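Local coordinates for TRAP solute Binding Protein (Uncultured marine bacterium, PDB 5I7I) that binds aromatic acids such as 3-hydroxybenzoate as the solute-binding protein of a TRAP transporter, probably delivering them to its membrane partners for uptake, at residues P46-V51 with V61-A66; A196-V201 with H218-A223; I211-K216 with V279-L284; T225-S230 with G298-M303; K312-S317 with M327-A332. All coordinates share one frame; numbering follows the deposited sequence.

Contact 1 (P46-V51 with V61-A66)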
# COMPACT_ATOMS: atom_id res chain seq x y z
N PRO A 46 13.43 -5.67 11.03
CA PRO A 46 13.14 -5.94 12.45
C PRO A 46 12.20 -7.11 12.67
O PRO A 46 12.35 -7.82 13.68
CB PRO A 46 12.58 -4.61 12.98
CG PRO A 46 12.24 -3.81 11.74
CD PRO A 46 13.12 -4.28 10.65
N TRP A 47 11.25 -7.36 11.77
CA TRP A 47 10.42 -8.55 11.88
C TRP A 47 11.31 -9.79 11.87
O TRP A 47 11.16 -10.70 12.71
CB TRP A 47 9.41 -8.59 10.73
CG TRP A 47 8.48 -9.74 10.75
CD1 TRP A 47 7.29 -9.80 11.38
CD2 TRP A 47 8.65 -10.99 10.07
NE1 TRP A 47 6.70 -11.03 11.17
CE2 TRP A 47 7.52 -11.77 10.35
CE3 TRP A 47 9.65 -11.52 9.25
CZ2 TRP A 47 7.37 -13.07 9.87
CZ3 TRP A 47 9.49 -12.80 8.75
CH2 TRP A 47 8.36 -13.56 9.06
N SER A 48 12.24 -9.84 10.93
CA SER A 48 13.12 -11.00 10.83
C SER A 48 14.00 -11.13 12.06
O SER A 48 14.30 -12.25 12.47
CB SER A 48 13.94 -10.91 9.54
OG SER A 48 15.01 -9.99 9.67
N GLU A 49 14.40 -10.02 12.67
CA GLU A 49 15.22 -10.09 13.88
C GLU A 49 14.41 -10.61 15.07
O GLU A 49 14.95 -11.33 15.92
CB GLU A 49 15.78 -8.72 14.22
CG GLU A 49 16.79 -8.25 13.23
CD GLU A 49 17.05 -6.75 13.30
OE1 GLU A 49 16.27 -6.03 13.97
OE2 GLU A 49 18.05 -6.32 12.69
N LYS A 50 13.14 -10.21 15.16
CA LYS A 50 12.29 -10.71 16.23
C LYS A 50 12.04 -12.20 16.05
O LYS A 50 12.07 -12.96 17.02
CB LYS A 50 10.99 -9.89 16.28
CG LYS A 50 10.00 -10.27 17.40
CD LYS A 50 8.79 -9.29 17.45
CE LYS A 50 7.75 -9.64 18.53
NZ LYS A 50 7.13 -10.98 18.34
N VAL A 51 11.81 -12.62 14.80
CA VAL A 51 11.61 -14.03 14.49
C VAL A 51 12.86 -14.84 14.80
O VAL A 51 12.79 -15.95 15.34
CB VAL A 51 11.16 -14.20 13.02
CG1 VAL A 51 11.27 -15.66 12.57
CG2 VAL A 51 9.72 -13.72 12.84
N VAL A 61 15.63 -15.59 8.17
CA VAL A 61 15.12 -14.95 6.96
C VAL A 61 16.30 -14.32 6.22
O VAL A 61 17.09 -13.58 6.81
CB VAL A 61 14.07 -13.89 7.32
CG1 VAL A 61 13.52 -13.23 6.06
CG2 VAL A 61 12.97 -14.52 8.14
N GLU A 62 16.43 -14.65 4.93
CA GLU A 62 17.38 -14.00 4.02
C GLU A 62 16.60 -12.97 3.21
O GLU A 62 15.65 -13.32 2.51
CB GLU A 62 18.02 -15.00 3.05
CG GLU A 62 18.87 -16.10 3.64
CD GLU A 62 19.33 -17.14 2.59
OE1 GLU A 62 18.83 -17.19 1.41
OE2 GLU A 62 20.22 -17.93 2.98
N ILE A 63 17.02 -11.72 3.28
CA ILE A 63 16.26 -10.62 2.70
C ILE A 63 16.85 -10.25 1.35
O ILE A 63 18.00 -9.81 1.28
CB ILE A 63 16.24 -9.41 3.64
CG1 ILE A 63 15.50 -9.76 4.93
CG2 ILE A 63 15.64 -8.18 2.97
CD1 ILE A 63 15.54 -8.69 5.99
N TYR A 64 16.05 -10.37 0.29
CA TYR A 64 16.46 -10.00 -1.07
C TYR A 64 15.60 -8.83 -1.56
O TYR A 64 14.47 -9.04 -2.03
CB TYR A 64 16.33 -11.20 -2.01
CG TYR A 64 17.21 -12.35 -1.60
CD1 TYR A 64 18.51 -12.44 -2.04
CD2 TYR A 64 16.74 -13.34 -0.75
CE1 TYR A 64 19.33 -13.47 -1.66
CE2 TYR A 64 17.54 -14.40 -0.36
CZ TYR A 64 18.85 -14.45 -0.81
OH TYR A 64 19.67 -15.49 -0.46
N PRO A 65 16.08 -7.60 -1.42
CA PRO A 65 15.34 -6.42 -1.89
C PRO A 65 15.56 -6.23 -3.39
O PRO A 65 16.29 -6.98 -4.03
CB PRO A 65 16.00 -5.30 -1.08
CG PRO A 65 17.41 -5.72 -1.02
CD PRO A 65 17.38 -7.22 -0.86
N ALA A 66 14.93 -5.19 -3.94
CA ALA A 66 15.22 -4.74 -5.31
C ALA A 66 15.13 -5.88 -6.33
O ALA A 66 15.87 -5.92 -7.30
CB ALA A 66 16.57 -4.03 -5.37
O HOH W 1 14.95 -14.52 11.03
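Val61 packs against Trp47 and Ser48, so that the strand ending at Tyr64 lies along one side of helix 38-54. The axes of the two short segments run almost antiparallel, at 169°, and approach to 9.2 Å. Followed outward, the Val61 side chain first meets the helix at its branch point, where CB stands 3.7 Å from Ser48 CB. One step further, Val61 CG2 is shared between two neighbours: it lies 4.0 Å from Ser48 CB and 3.9 Å from Trp47 CZ3. It reaches both because CG1, not CG2, is placed opposite the backbone N (chi1 -179°), which leaves CG2 opposite the carbonyl carbon. The valine crosses the indole at about a right angle and comes to it obliquely.

The indole is steadied from other directions. Val51 CG2, one turn on in the same helix, sits over the centre of one ring face, Phe240 meets the ring edge-to-face, and NE1 is hydrogen-bonded to Asn261 O. In one of two modelled conformers, and so only tentatively, Ser48 OG touches Ile63 CD1 and bonds to Lys45 O within the helix. A water adds the polar link between the segments, donating to Ser48 O at 2.8 Å and accepting from Val61 N at 3.1 Å.

Backbone bonds tie Glu62 and Tyr64 to strand 25-31, whose Phe29 also touches Val61 and Ile63. Strand 25-31, helix 38-54 and strand 59-64 thus form a beta-alpha-beta unit: the helix packs on strand 59-64, which borders the five-stranded sheet and pairs in parallel with strand 25-31.

Contact 2 (A196-V201 with H218-A223)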
# COMPACT_ATOMS: atom_id res chain seq x y z
N ALA A 196 10.32 7.94 -15.15
CA ALA A 196 9.22 8.47 -15.93
C ALA A 196 9.08 9.98 -15.76
O ALA A 196 8.73 10.68 -16.72
CB ALA A 196 7.92 7.75 -15.56
N LEU A 197 9.37 10.50 -14.56
CA LEU A 197 9.40 11.95 -14.36
C LEU A 197 10.55 12.60 -15.12
O LEU A 197 10.36 13.62 -15.81
CB LEU A 197 9.56 12.27 -12.87
CG LEU A 197 8.37 12.07 -11.95
CD1 LEU A 197 8.84 12.05 -10.51
CD2 LEU A 197 7.33 13.19 -12.18
N SER A 198 11.77 12.08 -14.96
CA SER A 198 12.95 12.73 -15.53
C SER A 198 12.92 12.71 -17.04
O SER A 198 13.51 13.60 -17.69
CB SER A 198 14.23 12.06 -15.02
OG SER A 198 14.53 12.43 -13.68
N LYS A 199 12.24 11.72 -17.63
CA LYS A 199 12.11 11.59 -19.07
C LYS A 199 10.85 12.26 -19.60
O LYS A 199 10.60 12.22 -20.81
CB LYS A 199 12.11 10.11 -19.49
CG LYS A 199 13.42 9.39 -19.18
CD LYS A 199 14.00 8.72 -20.42
CE LYS A 199 14.87 7.52 -20.06
NZ LYS A 199 14.03 6.37 -19.63
N GLY A 200 10.06 12.88 -18.72
CA GLY A 200 8.86 13.56 -19.13
C GLY A 200 7.69 12.68 -19.53
O GLY A 200 6.80 13.16 -20.23
N VAL A 201 7.65 11.41 -19.09
CA VAL A 201 6.52 10.52 -19.39
C VAL A 201 5.33 10.79 -18.46
O VAL A 201 4.18 10.49 -18.81
CB VAL A 201 6.94 9.04 -19.28
CG1 VAL A 201 5.75 8.11 -18.94
CG2 VAL A 201 7.55 8.55 -20.57
N HIS A 218 11.22 13.21 -3.72
CA HIS A 218 11.03 14.52 -3.12
C HIS A 218 11.99 15.55 -3.66
O HIS A 218 11.79 16.75 -3.40
CB HIS A 218 11.19 14.40 -1.62
CG HIS A 218 12.57 14.02 -1.22
ND1 HIS A 218 13.16 12.84 -1.64
CD2 HIS A 218 13.49 14.68 -0.49
CE1 HIS A 218 14.39 12.79 -1.16
NE2 HIS A 218 14.61 13.89 -0.45
N GLU A 219 13.03 15.12 -4.39
CA GLU A 219 13.86 16.03 -5.17
C GLU A 219 13.24 16.32 -6.53
O GLU A 219 13.35 17.44 -7.02
CB GLU A 219 15.27 15.44 -5.35
CG GLU A 219 16.04 15.30 -4.03
CD GLU A 219 17.44 14.71 -4.21
OE1 GLU A 219 17.76 14.22 -5.31
OE2 GLU A 219 18.22 14.74 -3.23
N LEU A 220 12.56 15.33 -7.11
CA LEU A 220 12.03 15.45 -8.46
C LEU A 220 10.65 16.08 -8.50
O LEU A 220 10.22 16.52 -9.57
CB LEU A 220 12.01 14.07 -9.12
CG LEU A 220 13.38 13.43 -9.29
CD1 LEU A 220 13.23 11.97 -9.64
CD2 LEU A 220 14.16 14.14 -10.36
N THR A 221 9.95 16.13 -7.37
CA THR A 221 8.70 16.87 -7.27
C THR A 221 8.79 17.84 -6.11
O THR A 221 9.19 17.45 -5.01
CB THR A 221 7.48 15.95 -7.10
OG1 THR A 221 7.59 15.13 -5.93
CG2 THR A 221 7.28 15.09 -8.34
N LYS A 222 8.45 19.10 -6.36
CA LYS A 222 8.51 20.13 -5.33
C LYS A 222 7.15 20.63 -4.90
O LYS A 222 7.06 21.36 -3.92
CB LYS A 222 9.35 21.31 -5.82
CG LYS A 222 10.81 20.96 -6.08
CD LYS A 222 11.53 20.57 -4.79
CE LYS A 222 12.97 20.16 -5.04
NZ LYS A 222 13.64 21.16 -5.90
N ALA A 223 6.08 20.26 -5.59
CA ALA A 223 4.74 20.66 -5.19
C ALA A 223 3.98 19.45 -4.69
O ALA A 223 3.93 18.42 -5.35
CB ALA A 223 4.00 21.32 -6.35
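Two short helices of the domain built on the six-stranded sheet, 193-198 and 217-220, meet near their C-terminal ends through Leu197 and Leu220, whose CA atoms are 7.3 Å apart. Helix 193-198 is closed by a Schellman motif. Gly200 takes a positive phi of 73°, a conformation that suits glycine, and two bonds return into the last turn: Val201 N to Ala196 O at 2.7 Å and Gly200 N to Leu197 O at 3.0 Å. The helix therefore stops just past the residues that make the contact. After helix 217-220 the chain leaves helical geometry at Thr221 and enters strand 223-227 by a classic beta bulge, in which Lys222 and Ala223 both face Thr151.

The apolar part centres on one methyl. Leu197 CD1 comes within 4.0 Å of Leu220 CB and equally within 4.0 Å of Thr221 CG2, so a single branch bridges the last helical residue and the first one beyond it. Leu197 crosses Leu220 at a slant but Thr221 at about a right angle. Met205 of strand 204-207 touches both Leu197 and Thr221, which places this buried side of the contact against the sheet.

The threonine divides its duties between its two branches. With chi1 at 59°, OG1 is held between the backbone N and the carbonyl carbon and is hydrogen-bonded to Leu217 O in the preceding turn, while CG2 is left to face the leucine. At the exposed rim the partner is a hydroxyl: Ser198 OG lies 3.8 Å from Leu220 CD2.

Contact 3 (I211-K216 with V279-L284). With 3HB (3-hydroxybenzoic acid), chain C.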
# COMPACT_ATOMS: atom_id res chain seq x y z
N ILE A 211 7.62 6.60 0.96
CA ILE A 211 8.34 5.89 -0.10
C ILE A 211 9.22 6.83 -0.91
O ILE A 211 10.09 6.36 -1.65
CB ILE A 211 7.33 5.10 -0.99
CG1 ILE A 211 8.04 4.10 -1.91
CG2 ILE A 211 6.46 6.05 -1.78
CD1 ILE A 211 8.84 3.04 -1.19
N MET A 212 9.03 8.14 -0.79
CA MET A 212 9.62 9.05 -1.76
C MET A 212 11.13 9.13 -1.64
O MET A 212 11.81 9.11 -2.68
CB MET A 212 8.98 10.43 -1.65
CG MET A 212 7.54 10.42 -2.08
SD MET A 212 6.69 11.99 -1.87
CE MET A 212 7.52 13.03 -3.05
N PRO A 213 11.71 9.24 -0.45
CA PRO A 213 13.17 9.47 -0.41
C PRO A 213 13.96 8.30 -0.94
O PRO A 213 15.08 8.50 -1.43
CB PRO A 213 13.43 9.75 1.07
CG PRO A 213 12.11 10.29 1.59
CD PRO A 213 11.09 9.44 0.87
N SER A 214 13.40 7.10 -0.88
CA SER A 214 14.09 5.91 -1.37
C SER A 214 14.31 5.95 -2.87
O SER A 214 15.16 5.21 -3.38
CB SER A 214 13.27 4.66 -1.01
OG SER A 214 12.99 4.63 0.37
N PHE A 215 13.58 6.82 -3.58
CA PHE A 215 13.73 7.00 -5.02
C PHE A 215 13.98 8.46 -5.39
O PHE A 215 13.83 8.83 -6.56
CB PHE A 215 12.48 6.46 -5.73
CG PHE A 215 12.20 5.03 -5.44
CD1 PHE A 215 12.87 4.03 -6.10
CD2 PHE A 215 11.22 4.67 -4.51
CE1 PHE A 215 12.60 2.70 -5.83
CE2 PHE A 215 10.95 3.35 -4.24
CZ PHE A 215 11.63 2.36 -4.90
N LYS A 216 14.37 9.29 -4.44
CA LYS A 216 14.67 10.70 -4.68
C LYS A 216 13.45 11.47 -5.16
O LYS A 216 13.57 12.53 -5.78
CB LYS A 216 15.84 10.89 -5.66
CG LYS A 216 17.15 10.21 -5.28
CD LYS A 216 18.18 10.41 -6.38
CE LYS A 216 19.59 10.03 -5.95
NZ LYS A 216 20.53 11.17 -6.16
N VAL A 279 6.61 11.03 8.77
CA VAL A 279 7.12 12.23 9.44
C VAL A 279 8.51 12.60 8.93
O VAL A 279 8.71 13.73 8.46
CB VAL A 279 7.06 12.07 10.96
CG1 VAL A 279 7.66 13.30 11.65
CG2 VAL A 279 5.63 11.85 11.40
N PRO A 280 9.50 11.70 8.96
CA PRO A 280 10.83 12.12 8.50
C PRO A 280 10.85 12.35 7.01
O PRO A 280 11.61 13.19 6.53
CB PRO A 280 11.74 10.95 8.91
CG PRO A 280 10.82 9.79 9.13
CD PRO A 280 9.54 10.37 9.60
N ALA A 281 10.01 11.62 6.26
CA ALA A 281 10.00 11.76 4.81
C ALA A 281 9.40 13.10 4.40
O ALA A 281 9.91 13.75 3.49
CB ALA A 281 9.21 10.61 4.19
N ARG A 282 8.33 13.52 5.07
CA ARG A 282 7.78 14.84 4.82
C ARG A 282 8.81 15.92 5.10
O ARG A 282 8.96 16.87 4.33
CB ARG A 282 6.55 15.04 5.70
CG ARG A 282 5.88 16.40 5.57
CD ARG A 282 4.70 16.47 6.54
NE ARG A 282 3.87 17.68 6.38
CZ ARG A 282 4.11 18.85 6.97
NH1 ARG A 282 3.29 19.87 6.77
NH2 ARG A 282 5.16 19.00 7.76
N LYS A 283 9.54 15.77 6.20
CA LYS A 283 10.56 16.75 6.55
C LYS A 283 11.64 16.82 5.47
O LYS A 283 12.02 17.92 5.05
CB LYS A 283 11.16 16.45 7.92
CG LYS A 283 12.30 17.37 8.33
CD LYS A 283 12.89 16.92 9.66
CE LYS A 283 14.12 17.74 10.02
NZ LYS A 283 13.76 19.15 10.24
N LEU A 284 12.11 15.67 4.97
CA LEU A 284 13.05 15.70 3.86
C LEU A 284 12.49 16.45 2.66
O LEU A 284 13.22 17.20 1.99
CB LEU A 284 13.45 14.27 3.46
CG LEU A 284 14.33 13.49 4.42
CD1 LEU A 284 14.51 12.06 3.98
CD2 LEU A 284 15.71 14.16 4.57
C1' 3HB C . 3.27 2.66 -4.41
O1' 3HB C . 2.60 3.72 -4.51
O2' 3HB C . 3.37 1.87 -5.39
C1 3HB C . 4.02 2.34 -3.12
C2 3HB C . 3.79 3.12 -1.99
C3 3HB C . 4.46 2.85 -0.82
C4 3HB C . 5.38 1.84 -0.77
C5 3HB C . 5.61 1.06 -1.90
C6 3HB C . 4.94 1.31 -3.08
O3 3HB C . 4.22 3.63 0.28
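Pro213 meets Ala281 and Leu284 of helix 264-287, while the segment it belongs to begins at the ligand. Ile211, the first residue, directs its CB away from that helix and spreads its side chain across one face of 3-hydroxybenzoate: CB is 3.7 Å from ligand C3, and CG1 and CD1 each stand 3.7 Å from ligand C4. A chi1 of -167° puts CG1 over the rim of the ring, and CD1 continues past it near C4; CG1 also lies in plane at the edge of the Phe215 ring. With an alanine here, that face of the ligand is likely to lose most of its cover from this residue, and the Phe215 edge one of its neighbours. Met212 follows, packing on Met205 and Val207 of the sheet. Pro213 then makes the helix contact with its ring: CG sits 3.9 Å from Ala281 CB and 3.8 Å from Leu284 CD1, two residues about one helical turn apart. A bond from Phe215 N to Met212 O, at 3.0 Å, closes a 3-10 turn round Pro213 and Ser214. The contacts of Ile211 and Pro213 are thus apolar and depend on shape; the ligand is hydrogen-bonded to Tyr94, Glu210 and Arg168, consistent with pocket polarity being supplied separately from ring packing.

Contact 4 (T225-S230 with G298-M303)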
# COMPACT_ATOMS: atom_id res chain seq x y z
N THR A 225 0.38 18.14 -2.48
CA THR A 225 -0.95 18.43 -1.99
C THR A 225 -1.48 17.26 -1.19
O THR A 225 -1.37 16.10 -1.60
CB THR A 225 -1.90 18.81 -3.13
OG1 THR A 225 -1.62 20.16 -3.50
CG2 THR A 225 -3.37 18.73 -2.72
N THR A 226 -2.05 17.57 -0.04
CA THR A 226 -2.75 16.61 0.78
C THR A 226 -4.18 17.10 0.97
O THR A 226 -4.60 18.09 0.38
CB THR A 226 -2.00 16.37 2.09
OG1 THR A 226 -2.57 15.23 2.72
CG2 THR A 226 -2.12 17.58 3.03
N VAL A 227 -4.94 16.40 1.80
CA VAL A 227 -6.29 16.82 2.11
C VAL A 227 -6.44 16.99 3.61
O VAL A 227 -5.85 16.24 4.40
CB VAL A 227 -7.39 15.90 1.55
CG1 VAL A 227 -7.30 15.83 0.03
CG2 VAL A 227 -7.28 14.53 2.15
N SER A 228 -7.19 18.00 3.99
CA SER A 228 -7.53 18.22 5.38
C SER A 228 -8.67 17.29 5.79
O SER A 228 -9.28 16.62 4.96
CB SER A 228 -7.95 19.67 5.60
OG SER A 228 -9.16 19.96 4.93
N GLY A 229 -8.94 17.25 7.08
CA GLY A 229 -9.99 16.40 7.58
C GLY A 229 -9.50 15.02 7.94
O GLY A 229 -8.31 14.73 8.00
N SER A 230 -10.47 14.14 8.20
CA SER A 230 -10.19 12.87 8.85
C SER A 230 -10.18 11.69 7.91
O SER A 230 -10.01 10.56 8.38
CB SER A 230 -11.21 12.64 9.97
OG SER A 230 -12.49 12.60 9.42
N GLY A 298 -14.47 24.09 -0.56
CA GLY A 298 -15.00 23.78 -1.86
C GLY A 298 -14.16 22.81 -2.67
O GLY A 298 -14.66 21.81 -3.22
N PRO A 299 -12.87 23.10 -2.80
CA PRO A 299 -12.01 22.18 -3.57
C PRO A 299 -12.00 20.77 -3.03
O PRO A 299 -12.00 19.81 -3.80
CB PRO A 299 -10.63 22.84 -3.48
CG PRO A 299 -10.93 24.29 -3.30
CD PRO A 299 -12.17 24.35 -2.47
N LEU A 300 -12.00 20.62 -1.71
CA LEU A 300 -12.04 19.28 -1.15
C LEU A 300 -13.38 18.62 -1.42
O LEU A 300 -13.44 17.44 -1.80
CB LEU A 300 -11.74 19.33 0.35
CG LEU A 300 -11.86 18.00 1.10
CD1 LEU A 300 -10.89 16.96 0.55
CD2 LEU A 300 -11.63 18.24 2.56
N ALA A 301 -14.47 19.36 -1.22
CA ALA A 301 -15.80 18.81 -1.46
C ALA A 301 -15.96 18.34 -2.90
O ALA A 301 -16.61 17.32 -3.16
CB ALA A 301 -16.88 19.85 -1.10
N GLU A 302 -15.39 19.08 -3.84
CA GLU A 302 -15.46 18.69 -5.24
C GLU A 302 -14.76 17.36 -5.49
O GLU A 302 -15.27 16.50 -6.23
CB GLU A 302 -14.83 19.81 -6.06
CG GLU A 302 -14.79 19.56 -7.52
CD GLU A 302 -14.39 20.81 -8.28
OE1 GLU A 302 -15.16 21.23 -9.17
OE2 GLU A 302 -13.33 21.40 -7.95
N MET A 303 -13.59 17.16 -4.87
CA MET A 303 -12.91 15.87 -5.00
C MET A 303 -13.71 14.75 -4.36
O MET A 303 -13.80 13.66 -4.93
CB MET A 303 -11.51 15.92 -4.41
CG MET A 303 -10.58 16.77 -5.22
SD MET A 303 -8.87 16.34 -4.92
CE MET A 303 -8.08 17.41 -6.12
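Leu300 reaches from helix 297-320 to Val227 and Ser228 at the end of strand 223-227, dividing its two methyls between them. The apolar contact belongs to CD1, which lies 3.8 Å from Val227 CB and 3.8 Å from Val227 CG1; the two side chains cross at about a right angle. The second kind of contact sets a methyl beside oxygen. Leu300 CD2 stands 3.7 Å from Ser228 O and 3.8 Å from Ser228 OG, at van der Waals range. Ser228 OG has its polar partner in Leu295 O. The leucine extends toward the strand because CG is set opposite its backbone N (chi1 175°). Replacing Leu300 with an alanine would remove both methyls, and is likely to take from Val227 the one that packs on it from helix 297-320 and open a gap between helix and strand end. Along the helix, Glu302 N to Gly298 O at 2.9 Å keeps the turn regular around Leu300. Strand 223-227 runs between strands 148-151 and 291-295 of the six-stranded sheet. Helix 297-320 follows directly after outermost strand 291-295 and packs over the end of its neighbour, with Phe109 of a loop touching both Leu300 and Met303.

Contact 5 (K312-S317 with M327-A332)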
# COMPACT_ATOMS: atom_id res chain seq x y z
N LYS A 312 -19.56 4.27 -6.49
CA LYS A 312 -20.75 3.69 -7.10
C LYS A 312 -20.38 2.69 -8.19
O LYS A 312 -20.95 1.59 -8.26
CB LYS A 312 -21.59 4.85 -7.67
CG LYS A 312 -22.72 4.44 -8.57
CD LYS A 312 -23.39 5.65 -9.23
CE LYS A 312 -22.49 6.34 -10.28
NZ LYS A 312 -22.68 5.83 -11.67
N ASP A 313 -19.46 3.08 -9.08
CA ASP A 313 -19.08 2.19 -10.16
C ASP A 313 -18.32 0.98 -9.64
O ASP A 313 -18.44 -0.11 -10.21
CB ASP A 313 -18.26 2.95 -11.20
CG ASP A 313 -19.08 3.98 -11.95
OD1 ASP A 313 -20.33 3.87 -11.98
OD2 ASP A 313 -18.45 4.88 -12.55
N TRP A 314 -17.52 1.16 -8.58
CA TRP A 314 -16.84 0.01 -8.00
C TRP A 314 -17.83 -1.01 -7.46
O TRP A 314 -17.69 -2.22 -7.69
CB TRP A 314 -15.83 0.42 -6.91
CG TRP A 314 -15.08 -0.79 -6.50
CD1 TRP A 314 -13.98 -1.30 -7.12
CD2 TRP A 314 -15.42 -1.73 -5.46
NE1 TRP A 314 -13.60 -2.48 -6.55
CE2 TRP A 314 -14.46 -2.77 -5.52
CE3 TRP A 314 -16.44 -1.81 -4.50
CZ2 TRP A 314 -14.48 -3.85 -4.64
CZ3 TRP A 314 -16.45 -2.88 -3.62
CH2 TRP A 314 -15.47 -3.89 -3.70
N ILE A 315 -18.85 -0.54 -6.74
CA ILE A 315 -19.85 -1.45 -6.20
C ILE A 315 -20.49 -2.27 -7.31
O ILE A 315 -20.60 -3.50 -7.22
CB ILE A 315 -20.88 -0.66 -5.35
CG1 ILE A 315 -20.24 -0.23 -4.04
CG2 ILE A 315 -22.13 -1.48 -5.09
CD1 ILE A 315 -21.07 0.76 -3.23
N LYS A 316 -20.85 -1.62 -8.41
CA LYS A 316 -21.40 -2.35 -9.55
C LYS A 316 -20.40 -3.37 -10.09
O LYS A 316 -20.77 -4.50 -10.41
CB LYS A 316 -21.82 -1.37 -10.62
CG LYS A 316 -22.08 -2.00 -11.99
CD LYS A 316 -23.43 -1.71 -12.51
CE LYS A 316 -23.70 -2.48 -13.81
NZ LYS A 316 -25.13 -2.88 -13.88
N SER A 317 -19.12 -2.97 -10.22
CA SER A 317 -18.09 -3.87 -10.74
C SER A 317 -17.84 -5.06 -9.82
O SER A 317 -17.51 -6.16 -10.29
CB SER A 317 -16.76 -3.12 -10.94
OG SER A 317 -16.00 -3.01 -9.75
N MET A 327 -22.13 -4.41 0.53
CA MET A 327 -21.82 -4.95 1.84
C MET A 327 -20.33 -4.80 2.13
O MET A 327 -19.95 -4.45 3.25
CB MET A 327 -22.26 -6.41 1.90
CG MET A 327 -22.03 -7.12 3.24
SD MET A 327 -20.36 -7.77 3.37
CE MET A 327 -20.43 -8.50 5.02
N LEU A 328 -19.48 -5.01 1.12
CA LEU A 328 -18.04 -4.90 1.36
C LEU A 328 -17.64 -3.47 1.68
O LEU A 328 -16.81 -3.24 2.57
CB LEU A 328 -17.26 -5.43 0.15
CG LEU A 328 -17.45 -6.92 -0.10
CD1 LEU A 328 -16.73 -7.32 -1.39
CD2 LEU A 328 -16.98 -7.73 1.07
N VAL A 329 -18.20 -2.48 0.96
CA VAL A 329 -17.86 -1.09 1.23
C VAL A 329 -18.30 -0.70 2.63
O VAL A 329 -17.55 -0.06 3.38
CB VAL A 329 -18.47 -0.18 0.15
CG1 VAL A 329 -18.34 1.30 0.53
CG2 VAL A 329 -17.79 -0.44 -1.18
N LYS A 330 -19.52 -1.09 3.02
CA LYS A 330 -19.99 -0.82 4.37
C LYS A 330 -19.08 -1.46 5.41
O LYS A 330 -18.72 -0.83 6.41
CB LYS A 330 -21.42 -1.33 4.56
CG LYS A 330 -21.87 -1.30 6.03
CD LYS A 330 -23.33 -1.65 6.23
CE LYS A 330 -23.60 -1.97 7.72
NZ LYS A 330 -23.36 -0.80 8.60
N THR A 331 -18.72 -2.73 5.19
CA THR A 331 -17.85 -3.43 6.14
C THR A 331 -16.51 -2.71 6.27
O THR A 331 -16.02 -2.47 7.38
CB THR A 331 -17.63 -4.86 5.65
OG1 THR A 331 -18.89 -5.54 5.56
CG2 THR A 331 -16.73 -5.64 6.59
N ALA A 332 -15.92 -2.36 5.14
CA ALA A 332 -14.65 -1.64 5.18
C ALA A 332 -14.77 -0.34 5.96
O ALA A 332 -13.95 -0.04 6.82
CB ALA A 332 -14.14 -1.38 3.76
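Val329 sets one methyl against both Trp314 and Ile315, and this is where the two helices fit closely. Val329 CG2 is 3.7 Å from Trp314 CZ3 and 3.8 Å from CE3 of the same ring, while Ile315 CG1 comes to it at 3.8 Å. The methyl approaches the indole obliquely, and the isoleucine crosses the valine at about a right angle. Trp314 reaches the second helix because CG lies opposite its backbone N (chi1 -173°). Packing loosens further along the indole: Leu328 CD1 stands at the ring edge, near its plane, and is 4.3 Å from Trp314 CH2. The segment axes, crossing at 123°, come no nearer than 10.6 Å, a span filled by these side chains.

Charged and polar residues lie on the outer faces. Exposed Lys312 NZ forms a salt bridge with neighbouring Asp313 OD1 at 3.1 Å, on the syn side, tilted 31° out of the carboxylate plane. On the other helix Thr331 OG1 donates to Met327 O at 2.8 Å, from the face of the carbonyl plane opposite to the one used by Thr331 N. Lys312 and Thr331 thus bond within their own helices and Trp314 NE1 bonds to Glu103, while the helices meet through hydrocarbon alone.

How the contacts relate
From the N terminus, contact 1 comes first and closes the short turn from helix 38-54 to strand 59-64, at the edge of the five-stranded sheet; its nearest atoms are about 8 Å from contact 3. Contact 2 closes the loop running from 196-201 through strand 204-207 to 218-223. Contact 3 opens inside that loop and joins the ligand-side loop to helix 264-287, so the two cross; they touch where His218 and Thr221 meet Met212, Pro213 and Leu284. Contact 4 opens just after contact 2, crosses contact 3, and ties strand 223-227 of the six-stranded sheet to helix 297-320. That helix also carries contact 5, which joins it to helix 325-339. None nests in another.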